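Local coordinates for leucine aminopeptidase 1, chloroplastic (Solanum lycopersicum, PDB 5D8N), which removes N-terminal amino acids, preferably leucine, from peptides as a magnesium-dependent homohexameric M17 aminopeptidase of the chloroplast, and also acts as a protein-folding chaperone, at residues A373-T378 with A395-C400; G427-N432 with G479-A484; L485-F490 with W497-V502; A503-S508 with T515-S520. The protein carries 1 engineered substitution. All blocks are in the same frame, centred on the assembly; numbering follows the deposited sequence.

Contact 1: residues A373-T378 with A395-C400; sequences ASNGKT and ALIYAC
With CG1 opposite the carbonyl carbon (chi1 -71°) and the chain then extended, Ile397 pushes CD1 off the helix into the turn formed by Ala373, Ser374 and Asn375. Ser374 and Asn375 both carry their first side-chain atom between the backbone N and the carbonyl carbon, which brings Ser374 OG and Asn375 CG round to meet that methyl. Ser374 OG lies beside the branch point of the isoleucine, 3.3 Å from Ile397 CD1 and almost as near to CG2. The Asn375 side chain crosses that of Ile397 at about a right angle, its CG 3.6 Å from Ile397 CD1, while the CB of Ala373 adds a looser touch at 4.1 Å from the same methyl. All of this is van der Waals packing; the polar ends look elsewhere. Ser374 OG bonds to Asp394, three residues before Ile397, and Asn375 OD1 accepts the backbone N of Lys377 at 3.1 Å in an Asx turn, the donor standing above the carbonyl plane. That bond, with a weak one from ND2 to Gln489 O, is likely to limit the rotation of the amide beside Ile397. A type I turn from Ala373 to Gly376 shapes the backbone here. The loop links strands 370-372 and 378-380 and lies against helix 388-401, whose Ala395 and Ala399 pack on strands 293-305 and 347-358, while Phe490 touches Ala373, Asn375 and Ile397.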
loop_
_atom_site.group_PDB
_atom_site.type_symbol
_atom_site.label_atom_id
_atom_site.label_comp_id
_atom_site.label_asym_id
_atom_site.label_seq_id
_atom_site.Cartn_x
_atom_site.Cartn_y
_atom_site.Cartn_z
ATOM N N ALA A 373 -23.835 -19.960 16.003
ATOM C CA ALA A 373 -23.720 -21.321 15.444
ATOM C C ALA A 373 -24.727 -22.268 16.101
ATOM O O ALA A 373 -25.385 -21.909 17.082
ATOM C CB ALA A 373 -22.308 -21.850 15.647
ATOM N N SER A 374 -24.883 -23.451 15.519
ATOM C CA SER A 374 -25.915 -24.386 15.945
ATOM C C SER A 374 -25.615 -25.040 17.290
ATOM O O SER A 374 -26.469 -25.724 17.841
ATOM C CB SER A 374 -26.148 -25.472 14.879
ATOM O OG SER A 374 -24.940 -26.054 14.426
ATOM N N ASN A 375 -24.447 -24.786 17.860
ATOM C CA ASN A 375 -24.187 -25.149 19.258
ATOM C C ASN A 375 -24.380 -23.988 20.228
ATOM O O ASN A 375 -24.049 -24.097 21.402
ATOM C CB ASN A 375 -22.786 -25.711 19.447
ATOM C CG ASN A 375 -21.703 -24.685 19.199
ATOM O OD1 ASN A 375 -21.968 -23.560 18.808
ATOM N ND2 ASN A 375 -20.452 -25.088 19.423
ATOM N N GLY A 376 -24.961 -22.895 19.753
ATOM C CA GLY A 376 -25.279 -21.754 20.600
ATOM C C GLY A 376 -24.175 -20.722 20.740
ATOM O O GLY A 376 -24.381 -19.698 21.411
ATOM N N LYS A 377 -22.955 -21.027 20.302
ATOM C CA LYS A 377 -21.849 -20.087 20.500
ATOM C C LYS A 377 -21.975 -18.933 19.532
ATOM O O LYS A 377 -22.382 -19.129 18.385
ATOM C CB LYS A 377 -20.476 -20.753 20.346
ATOM C CG LYS A 377 -20.245 -21.820 21.395
ATOM C CD LYS A 377 -18.848 -22.404 21.328
ATOM C CE LYS A 377 -18.713 -23.516 22.349
ATOM N NZ LYS A 377 -17.373 -24.129 22.289
ATOM N N THR A 378 -21.616 -17.734 19.995
ATOM C CA THR A 378 -21.733 -16.535 19.173
ATOM C C THR A 378 -20.389 -16.092 18.632
ATOM O O THR A 378 -19.355 -16.226 19.318
ATOM C CB THR A 378 -22.324 -15.367 19.976
ATOM O OG1 THR A 378 -21.576 -15.175 21.184
ATOM C CG2 THR A 378 -23.741 -15.663 20.345
ATOM N N ALA A 395 -21.094 -27.283 9.957
ATOM C CA ALA A 395 -20.864 -28.621 9.395
ATOM C C ALA A 395 -20.235 -29.571 10.406
ATOM O O ALA A 395 -20.554 -30.744 10.449
ATOM C CB ALA A 395 -19.974 -28.534 8.174
ATOM N N LEU A 396 -19.339 -29.054 11.235
ATOM C CA LEU A 396 -18.692 -29.874 12.228
ATOM C C LEU A 396 -19.656 -30.281 13.336
ATOM O O LEU A 396 -19.609 -31.404 13.837
ATOM C CB LEU A 396 -17.457 -29.149 12.764
ATOM C CG LEU A 396 -16.251 -29.069 11.834
ATOM C CD1 LEU A 396 -15.210 -28.084 12.384
ATOM C CD2 LEU A 396 -15.551 -30.406 11.649
ATOM N N ILE A 397 -20.505 -29.354 13.751
ATOM C CA ILE A 397 -21.523 -29.655 14.752
ATOM C C ILE A 397 -22.422 -30.739 14.184
ATOM O O ILE A 397 -22.704 -31.708 14.865
ATOM C CB ILE A 397 -22.346 -28.403 15.092
ATOM C CG1 ILE A 397 -21.480 -27.421 15.888
ATOM C CG2 ILE A 397 -23.571 -28.755 15.921
ATOM C CD1 ILE A 397 -21.962 -25.974 15.837
ATOM N N TYR A 398 -22.812 -30.615 12.916
ATOM C CA TYR A 398 -23.656 -31.619 12.284
ATOM C C TYR A 398 -22.970 -32.973 12.248
ATOM O O TYR A 398 -23.557 -34.005 12.564
ATOM C CB TYR A 398 -23.972 -31.192 10.853
ATOM C CG TYR A 398 -24.942 -32.093 10.133
ATOM C CD1 TYR A 398 -24.504 -33.166 9.398
ATOM C CD2 TYR A 398 -26.307 -31.881 10.221
ATOM C CE1 TYR A 398 -25.394 -34.009 8.763
ATOM C CE2 TYR A 398 -27.212 -32.680 9.529
ATOM C CZ TYR A 398 -26.745 -33.763 8.830
ATOM O OH TYR A 398 -27.627 -34.520 8.093
ATOM N N ALA A 399 -21.688 -32.978 11.893
ATOM C CA ALA A 399 -20.940 -34.227 11.888
ATOM C C ALA A 399 -20.957 -34.869 13.274
ATOM O O ALA A 399 -21.125 -36.097 13.409
ATOM C CB ALA A 399 -19.505 -34.004 11.411
ATOM N N CYS A 400 -20.661 -34.084 14.299
ATOM C CA CYS A 400 -20.664 -34.634 15.648
ATOM C C CYS A 400 -22.044 -35.196 16.011
ATOM O O CYS A 400 -22.133 -36.200 16.688
ATOM C CB CYS A 400 -20.216 -33.606 16.685
ATOM S SG CYS A 400 -18.477 -33.128 16.525
#

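Contact 2: residues G427-N432 with G479-A484; sequences GAFTPN and GAITGA
Phe429 meets helix 479-484 from CB along the CD2 and CE2 side to CZ. CG stands opposite the carbonyl carbon and beside the backbone N (chi1 -60°), and chi2 of 85° sets the ring plane roughly perpendicular to the CA-CB-CG plane. In this pose the CD2 side passes alongside Ala484, whose CB lies 3.6 Å from Phe429 CD2, obliquely to the ring. Further out, Phe429 CZ reaches Ala480 CB at 3.8 Å, and the carbonyl oxygen of Ala480 sits over one ring face, 3.6 Å from Phe429 CZ. Ile481 closes the CE2 corner: its CG1, turned opposite its own carbonyl carbon, is 4.0 Å from Phe429 CE2. The two alanines, one helical turn apart, offer small methyls that let the ring come close to the helix backbone. An alanine at Phe429 would probably leave a gap between strand and helix and deprive Ala480 and Ala484 of an aromatic partner. Ile417 of helix 416-421 also packs on Phe429, and Ile481 reaches Ala420 of the third subunit. Strand 427-429 and helix 479-484 cross at -39°; a helix covering a sheet strand in this way belongs to the alpha/beta layering of the M17 catalytic domain.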
loop_
_atom_site.group_PDB
_atom_site.type_symbol
_atom_site.label_atom_id
_atom_site.label_comp_id
_atom_site.label_asym_id
_atom_site.label_seq_id
_atom_site.Cartn_x
_atom_site.Cartn_y
_atom_site.Cartn_z
ATOM N N GLY A 427 -1.208 -28.360 5.987
ATOM C CA GLY A 427 -1.038 -28.364 7.426
ATOM C C GLY A 427 -2.146 -29.156 8.102
ATOM O O GLY A 427 -3.321 -28.928 7.847
ATOM N N ALA A 428 -1.753 -29.995 9.053
ATOM C CA ALA A 428 -2.663 -30.849 9.793
ATOM C C ALA A 428 -2.664 -30.391 11.247
ATOM O O ALA A 428 -1.609 -30.272 11.886
ATOM C CB ALA A 428 -2.203 -32.308 9.705
ATOM N N PHE A 429 -3.866 -30.203 11.782
ATOM C CA PHE A 429 -4.044 -29.736 13.142
ATOM C C PHE A 429 -5.002 -30.656 13.879
ATOM O O PHE A 429 -6.104 -30.890 13.396
ATOM C CB PHE A 429 -4.650 -28.333 13.161
ATOM C CG PHE A 429 -3.806 -27.300 12.475
ATOM C CD1 PHE A 429 -3.900 -27.112 11.120
ATOM C CD2 PHE A 429 -3.064 -26.410 13.218
ATOM C CE1 PHE A 429 -3.151 -26.148 10.485
ATOM C CE2 PHE A 429 -2.301 -25.447 12.589
ATOM C CZ PHE A 429 -2.325 -25.334 11.215
ATOM N N THR A 430 -4.559 -31.195 15.014
ATOM C CA THR A 430 -5.442 -32.039 15.810
ATOM C C THR A 430 -5.040 -32.029 17.277
ATOM O O THR A 430 -3.862 -31.996 17.582
ATOM C CB THR A 430 -5.443 -33.494 15.285
ATOM O OG1 THR A 430 -6.312 -34.306 16.075
ATOM C CG2 THR A 430 -4.057 -34.091 15.329
ATOM N N PRO A 431 -6.027 -32.065 18.186
ATOM C CA PRO A 431 -5.761 -32.360 19.597
ATOM C C PRO A 431 -5.385 -33.817 19.837
ATOM O O PRO A 431 -4.978 -34.173 20.932
ATOM C CB PRO A 431 -7.090 -32.044 20.297
ATOM C CG PRO A 431 -7.894 -31.255 19.307
ATOM C CD PRO A 431 -7.440 -31.722 17.957
ATOM N N ASN A 432 -5.584 -34.687 18.853
ATOM C CA ASN A 432 -5.575 -36.117 19.098
ATOM C C ASN A 432 -4.332 -36.761 18.461
ATOM O O ASN A 432 -4.223 -36.868 17.226
ATOM C CB ASN A 432 -6.895 -36.716 18.560
ATOM C CG ASN A 432 -8.152 -36.009 19.102
ATOM O OD1 ASN A 432 -8.839 -35.247 18.398
ATOM N ND2 ASN A 432 -8.534 -36.356 20.339
ATOM N N GLY A 479 -1.930 -17.432 12.221
ATOM C CA GLY A 479 -3.284 -17.386 11.658
ATOM C C GLY A 479 -3.847 -18.760 11.305
ATOM O O GLY A 479 -5.047 -19.002 11.433
ATOM N N ALA A 480 -2.983 -19.686 10.909
ATOM C CA ALA A 480 -3.440 -21.040 10.612
ATOM C C ALA A 480 -3.729 -21.808 11.885
ATOM O O ALA A 480 -4.644 -22.619 11.906
ATOM C CB ALA A 480 -2.411 -21.786 9.782
ATOM N N ILE A 481 -2.992 -21.498 12.947
ATOM C CA ILE A 481 -3.242 -22.075 14.245
ATOM C C ILE A 481 -4.551 -21.576 14.868
ATOM O O ILE A 481 -5.343 -22.380 15.380
ATOM C CB ILE A 481 -2.087 -21.781 15.204
ATOM C CG1 ILE A 481 -0.809 -22.426 14.673
ATOM C CG2 ILE A 481 -2.413 -22.251 16.615
ATOM C CD1 ILE A 481 0.433 -22.004 15.407
ATOM N N THR A 482 -4.759 -20.266 14.899
ATOM C CA THR A 482 -5.997 -19.738 15.461
ATOM C C THR A 482 -7.219 -20.109 14.607
ATOM O O THR A 482 -8.316 -20.329 15.121
ATOM C CB THR A 482 -5.952 -18.219 15.662
ATOM O OG1 THR A 482 -5.560 -17.567 14.437
ATOM C CG2 THR A 482 -4.997 -17.852 16.793
ATOM N N GLY A 483 -7.009 -20.333 13.314
ATOM C CA GLY A 483 -8.059 -20.915 12.481
ATOM C C GLY A 483 -8.461 -22.284 12.992
ATOM O O GLY A 483 -9.647 -22.585 13.152
ATOM N N ALA A 484 -7.462 -23.101 13.304
ATOM C CA ALA A 484 -7.725 -24.426 13.871
ATOM C C ALA A 484 -8.385 -24.348 15.252
ATOM O O ALA A 484 -9.332 -25.089 15.544
ATOM C CB ALA A 484 -6.446 -25.239 13.934
#

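Contact 3: residues L485-F490 with W497-V502; sequences LFLKQF and WLHLDV
Leu487 bridges two aromatic rings of strand 497-501, Trp497 with its base and His499 with its tip. Its CB lies 3.7 Å from Trp497 CZ2, approaching the six-membered ring obliquely. CG, opposite the carbonyl carbon (chi1 -66°), carries the branch on toward the strand, and CD1 comes down over a face of the imidazole. This is a CH-pi contact: Leu487 CD1 is 3.7 Å from the centroid of the His499 ring, 19° off its normal, with the side chains crossing at about a right angle. One residue on, Lys488 brings CB to 3.7 Å from Trp497 CZ3, and its backbone N is 3.6 Å from Trp497 CH2; its ammonium end leads away. Helix 479-488 thus packs back on strand 496-501, the sheet strand that follows it in the chain. Leu487 also packs on Leu392 of helix 388-401, and its side chain lies about 4 Å from that of Arg389, the predicted active-site residue. The chemistry across the contact is largely dispersive: a methyl over the imidazole face, and aliphatic and backbone atoms set obliquely to the indole. Asp409 on strand 406-411 hydrogen-bonds both rings, OD2 to Trp497 NE1 and OD1 to His499 ND1, and is likely to hold the imidazole orientation that receives the leucine methyl.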
loop_
_atom_site.group_PDB
_atom_site.type_symbol
_atom_site.label_atom_id
_atom_site.label_comp_id
_atom_site.label_asym_id
_atom_site.label_seq_id
_atom_site.Cartn_x
_atom_site.Cartn_y
_atom_site.Cartn_z
ATOM N N LEU A 485 -7.919 -23.415 16.076
ATOM C CA LEU A 485 -8.475 -23.254 17.410
ATOM C C LEU A 485 -9.918 -22.763 17.344
ATOM O O LEU A 485 -10.780 -23.233 18.096
ATOM C CB LEU A 485 -7.651 -22.267 18.225
ATOM C CG LEU A 485 -6.231 -22.682 18.608
ATOM C CD1 LEU A 485 -5.503 -21.519 19.254
ATOM C CD2 LEU A 485 -6.238 -23.846 19.564
ATOM N N PHE A 486 -10.226 -21.966 16.325
ATOM C CA PHE A 486 -11.597 -21.552 16.076
ATOM C C PHE A 486 -12.503 -22.749 15.812
ATOM O O PHE A 486 -13.555 -22.903 16.433
ATOM C CB PHE A 486 -11.665 -20.530 14.954
ATOM C CG PHE A 486 -13.048 -20.147 14.564
ATOM C CD1 PHE A 486 -13.759 -20.883 13.620
ATOM C CD2 PHE A 486 -13.623 -19.005 15.085
ATOM C CE1 PHE A 486 -15.039 -20.489 13.234
ATOM C CE2 PHE A 486 -14.906 -18.615 14.718
ATOM C CZ PHE A 486 -15.654 -19.425 13.887
ATOM N N LEU A 487 -12.076 -23.607 14.897
ATOM C CA LEU A 487 -12.871 -24.745 14.502
ATOM C C LEU A 487 -13.101 -25.711 15.656
ATOM O O LEU A 487 -14.165 -26.301 15.765
ATOM C CB LEU A 487 -12.235 -25.479 13.337
ATOM C CG LEU A 487 -12.172 -24.703 12.030
ATOM C CD1 LEU A 487 -11.380 -25.504 10.990
ATOM C CD2 LEU A 487 -13.570 -24.393 11.516
ATOM N N LYS A 488 -12.112 -25.835 16.523
ATOM C CA LYS A 488 -12.198 -26.690 17.696
ATOM C C LYS A 488 -13.373 -26.333 18.603
ATOM O O LYS A 488 -13.853 -27.185 19.338
ATOM C CB LYS A 488 -10.905 -26.569 18.497
ATOM C CG LYS A 488 -10.785 -27.493 19.702
ATOM C CD LYS A 488 -9.387 -27.404 20.293
ATOM C CE LYS A 488 -9.201 -28.207 21.572
ATOM N NZ LYS A 488 -9.567 -27.342 22.725
ATOM N N GLN A 489 -13.806 -25.077 18.593
ATOM C CA GLN A 489 -14.900 -24.628 19.432
ATOM C C GLN A 489 -16.196 -25.320 19.027
ATOM O O GLN A 489 -17.213 -25.179 19.698
ATOM C CB GLN A 489 -15.086 -23.110 19.315
ATOM C CG GLN A 489 -13.973 -22.281 19.946
ATOM C CD GLN A 489 -14.061 -22.258 21.451
ATOM O OE1 GLN A 489 -15.145 -22.150 22.032
ATOM N NE2 GLN A 489 -12.935 -22.477 22.090
ATOM N N PHE A 490 -16.206 -25.947 17.863
ATOM C CA PHE A 490 -17.436 -26.492 17.316
ATOM C C PHE A 490 -17.406 -28.005 17.198
ATOM O O PHE A 490 -18.241 -28.621 16.509
ATOM C CB PHE A 490 -17.721 -25.812 15.980
ATOM C CG PHE A 490 -17.779 -24.326 16.097
ATOM C CD1 PHE A 490 -18.896 -23.703 16.642
ATOM C CD2 PHE A 490 -16.660 -23.563 15.826
ATOM C CE1 PHE A 490 -18.879 -22.354 16.915
ATOM C CE2 PHE A 490 -16.675 -22.191 16.018
ATOM C CZ PHE A 490 -17.767 -21.588 16.610
ATOM N N TRP A 497 -10.733 -35.506 16.122
ATOM C CA TRP A 497 -10.923 -34.566 15.033
ATOM C C TRP A 497 -9.590 -33.995 14.591
ATOM O O TRP A 497 -8.742 -33.620 15.402
ATOM C CB TRP A 497 -11.897 -33.476 15.442
ATOM C CG TRP A 497 -11.780 -32.216 14.616
ATOM C CD1 TRP A 497 -12.196 -32.044 13.318
ATOM C CD2 TRP A 497 -11.069 -31.028 14.969
ATOM N NE1 TRP A 497 -11.879 -30.794 12.887
ATOM C CE2 TRP A 497 -11.214 -30.135 13.892
ATOM C CE3 TRP A 497 -10.526 -30.556 16.161
ATOM C CZ2 TRP A 497 -10.741 -28.825 13.937
ATOM C CZ3 TRP A 497 -10.006 -29.262 16.184
ATOM C CH2 TRP A 497 -10.134 -28.416 15.089
ATOM N N LEU A 498 -9.404 -34.006 13.278
ATOM C CA LEU A 498 -8.265 -33.361 12.640
ATOM C C LEU A 498 -8.694 -32.431 11.508
ATOM O O LEU A 498 -9.533 -32.775 10.668
ATOM C CB LEU A 498 -7.301 -34.406 12.098
ATOM C CG LEU A 498 -6.007 -33.924 11.421
ATOM C CD1 LEU A 498 -4.950 -34.975 11.660
ATOM C CD2 LEU A 498 -6.164 -33.721 9.933
ATOM N N HIS A 499 -8.014 -31.297 11.451
ATOM C CA HIS A 499 -8.286 -30.251 10.465
ATOM C C HIS A 499 -7.091 -30.179 9.515
ATOM O O HIS A 499 -5.945 -30.042 9.956
ATOM C CB HIS A 499 -8.470 -28.905 11.176
ATOM C CG HIS A 499 -8.253 -27.717 10.301
ATOM N ND1 HIS A 499 -9.058 -27.434 9.226
ATOM C CD2 HIS A 499 -7.411 -26.663 10.421
ATOM C CE1 HIS A 499 -8.685 -26.292 8.678
ATOM N NE2 HIS A 499 -7.689 -25.801 9.390
ATOM N N LEU A 500 -7.385 -30.244 8.224
ATOM C CA LEU A 500 -6.347 -30.176 7.214
ATOM C C LEU A 500 -6.514 -28.919 6.365
ATOM O O LEU A 500 -7.513 -28.759 5.647
ATOM C CB LEU A 500 -6.394 -31.444 6.373
ATOM C CG LEU A 500 -5.117 -31.810 5.616
ATOM C CD1 LEU A 500 -3.960 -32.110 6.557
ATOM C CD2 LEU A 500 -5.353 -32.987 4.676
ATOM N N ASP A 501 -5.580 -27.984 6.538
ATOM C CA ASP A 501 -5.574 -26.715 5.795
ATOM C C ASP A 501 -4.823 -26.944 4.481
ATOM O O ASP A 501 -3.580 -26.979 4.425
ATOM C CB ASP A 501 -4.928 -25.605 6.641
ATOM C CG ASP A 501 -5.231 -24.183 6.131
ATOM O OD1 ASP A 501 -5.695 -24.029 4.984
ATOM O OD2 ASP A 501 -5.017 -23.202 6.902
ATOM N N VAL A 502 -5.593 -27.042 3.408
ATOM C CA VAL A 502 -5.109 -27.466 2.093
ATOM C C VAL A 502 -5.098 -26.316 1.076
ATOM O O VAL A 502 -5.094 -26.543 -0.124
ATOM C CB VAL A 502 -5.987 -28.596 1.513
ATOM C CG1 VAL A 502 -5.939 -29.827 2.407
ATOM C CG2 VAL A 502 -7.436 -28.180 1.334
#

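Contact 4: residues A503-S508 with T515-S520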
loop_
_atom_site.group_PDB
_atom_site.type_symbol
_atom_site.label_atom_id
_atom_site.label_comp_id
_atom_site.label_asym_id
_atom_site.label_seq_id
_atom_site.Cartn_x
_atom_site.Cartn_y
_atom_site.Cartn_z
ATOM N N ALA A 503 -5.045 -25.082 1.554
ATOM C CA ALA A 503 -4.964 -23.927 0.678
ATOM C C ALA A 503 -3.941 -24.057 -0.437
ATOM O O ALA A 503 -4.204 -23.607 -1.553
ATOM C CB ALA A 503 -4.699 -22.657 1.472
ATOM N N GLY A 504 -2.765 -24.606 -0.145
ATOM C CA GLY A 504 -1.733 -24.732 -1.179
ATOM C C GLY A 504 -2.014 -25.859 -2.145
ATOM O O GLY A 504 -2.104 -25.630 -3.346
ATOM N N PRO A 505 -1.968 -27.114 -1.668
ATOM C CA PRO A 505 -1.772 -28.161 -2.676
ATOM C C PRO A 505 -2.979 -28.544 -3.533
ATOM O O PRO A 505 -2.813 -29.336 -4.474
ATOM C CB PRO A 505 -1.280 -29.362 -1.867
ATOM C CG PRO A 505 -1.598 -29.067 -0.447
ATOM C CD PRO A 505 -1.672 -27.581 -0.304
ATOM N N VAL A 506 -4.131 -27.937 -3.271
ATOM C CA VAL A 506 -5.298 -28.225 -4.094
ATOM C C VAL A 506 -5.192 -27.655 -5.509
ATOM O O VAL A 506 -6.014 -27.950 -6.346
ATOM C CB VAL A 506 -6.627 -27.772 -3.458
ATOM C CG1 VAL A 506 -6.890 -28.491 -2.147
ATOM C CG2 VAL A 506 -6.614 -26.283 -3.226
ATOM N N TRP A 507 -4.295 -26.710 -5.710
ATOM C CA TRP A 507 -4.184 -26.042 -6.977
ATOM C C TRP A 507 -2.733 -26.015 -7.376
ATOM O O TRP A 507 -1.896 -25.639 -6.569
ATOM C CB TRP A 507 -4.717 -24.605 -6.896
ATOM C CG TRP A 507 -4.654 -23.884 -8.186
ATOM C CD1 TRP A 507 -3.714 -22.959 -8.598
ATOM C CD2 TRP A 507 -5.547 -24.075 -9.274
ATOM N NE1 TRP A 507 -3.942 -22.634 -9.915
ATOM C CE2 TRP A 507 -5.053 -23.312 -10.349
ATOM C CE3 TRP A 507 -6.766 -24.733 -9.409
ATOM C CZ2 TRP A 507 -5.724 -23.224 -11.543
ATOM C CZ3 TRP A 507 -7.431 -24.656 -10.608
ATOM C CH2 TRP A 507 -6.889 -23.944 -11.672
ATOM N N SER A 508 -2.456 -26.349 -8.631
ATOM C CA SER A 508 -1.089 -26.306 -9.159
ATOM C C SER A 508 -0.862 -25.130 -10.088
ATOM O O SER A 508 -1.488 -25.071 -11.140
ATOM C CB SER A 508 -0.804 -27.548 -10.002
ATOM O OG SER A 508 0.390 -27.303 -10.736
ATOM N N THR A 515 -5.683 -30.146 -8.542
ATOM C CA THR A 515 -4.957 -31.395 -8.355
ATOM C C THR A 515 -5.838 -32.541 -7.908
ATOM O O THR A 515 -5.456 -33.699 -8.075
ATOM C CB THR A 515 -3.822 -31.248 -7.309
ATOM O OG1 THR A 515 -4.388 -30.807 -6.088
ATOM C CG2 THR A 515 -2.770 -30.222 -7.764
ATOM N N GLY A 516 -6.908 -32.240 -7.187
ATOM C CA GLY A 516 -7.682 -33.247 -6.484
ATOM C C GLY A 516 -6.937 -33.779 -5.276
ATOM O O GLY A 516 -7.216 -34.892 -4.801
ATOM N N TYR A 517 -6.001 -32.975 -4.768
ATOM C CA TYR A 517 -5.333 -33.267 -3.516
ATOM C C TYR A 517 -6.322 -33.658 -2.435
ATOM O O TYR A 517 -7.287 -32.951 -2.173
ATOM C CB TYR A 517 -4.492 -32.074 -3.056
ATOM C CG TYR A 517 -3.788 -32.308 -1.743
ATOM C CD1 TYR A 517 -4.415 -32.043 -0.534
ATOM C CD2 TYR A 517 -2.465 -32.707 -1.709
ATOM C CE1 TYR A 517 -3.803 -32.354 0.670
ATOM C CE2 TYR A 517 -1.790 -32.864 -0.513
ATOM C CZ TYR A 517 -2.479 -32.754 0.673
ATOM O OH TYR A 517 -1.796 -32.937 1.858
ATOM N N GLY A 518 -5.957 -34.687 -1.684
ATOM C CA GLY A 518 -6.679 -35.105 -0.500
ATOM C C GLY A 518 -7.373 -36.444 -0.715
ATOM O O GLY A 518 -7.590 -37.181 0.257
ATOM N N VAL A 519 -7.886 -36.682 -1.925
ATOM C CA VAL A 519 -8.736 -37.845 -2.164
ATOM C C VAL A 519 -7.983 -39.090 -1.766
ATOM O O VAL A 519 -8.484 -39.910 -1.006
ATOM C CB VAL A 519 -9.191 -37.938 -3.629
ATOM C CG1 VAL A 519 -9.907 -39.237 -3.891
ATOM C CG2 VAL A 519 -10.112 -36.782 -3.977
ATOM N N SER A 520 -6.786 -39.270 -2.293
ATOM C CA SER A 520 -6.072 -40.524 -2.059
ATOM C C SER A 520 -5.774 -40.736 -0.589
ATOM O O SER A 520 -5.830 -41.860 -0.089
ATOM C CB SER A 520 -4.795 -40.618 -2.911
ATOM O OG SER A 520 -3.944 -39.506 -2.622
HETATM O O HOH W 1 -8.108 -29.852 -6.176
#
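An ST turn at Thr515, just after the small hairpin of strands 507-508 and 513-514, pins the chain entering helix 519-527 to the loop before that hairpin. Thr515 OG1 sits between its own backbone N and carbonyl carbon (chi1 57°), where it can serve two partners. It donates to Pro505 O at 2.7 Å, in the carbonyl plane and on a lone pair, and accepts from the backbone N of Tyr517 at 3.0 Å, the bond that closes the turn. Thr515 N donates to Val506 O at 3.1 Å from well above that carbonyl plane, and the same oxygen takes a proton from a water whose oxygen accepts from Gly516 N at 2.9 Å. The proline belongs to a type I turn from Gly504 to Trp507. A valine at Thr515 would probably leave Pro505 O and Tyr517 N without this shared hydroxyl and free the turn to shift. After Gly516, at positive phi, Tyr517 turns a ring face to Pro505: CG of the proline stands over the ring centre, 3.8 Å from the Tyr517 centroid and 7° off the normal, a CH-pi contact. Beyond the ring, Tyr517 OH bonds to Lys449 O, and Ala426 of strand 426-429 touches both Pro505 and Tyr517.

The four contacts follow one another along the chain within the catalytic domain, each closing before the next opens. Contacts 2 and 3 lie closest together, their centres about 6 Å apart: both use helix 479-488, on neighbouring antiparallel strands 426-429 and 496-501 of the eight-stranded sheet. Contact 1 lies about 13 Å from contact 3, centre to centre, and joins it where Lys377 NZ bonds to Gln489 O. Contact 4, about 18 Å from contacts 2 and 3, centre to centre, touches contact 3 through Val502 and Tyr517. Contacts 2 and 3 join helix to sheet, while contacts 1 and 4 hold loops; predicted active-site Arg389 lies near contact 3, and the side chains of magnesium ligands Lys300 and Asp325 within about 9 Å of that of Val506 in contact 4.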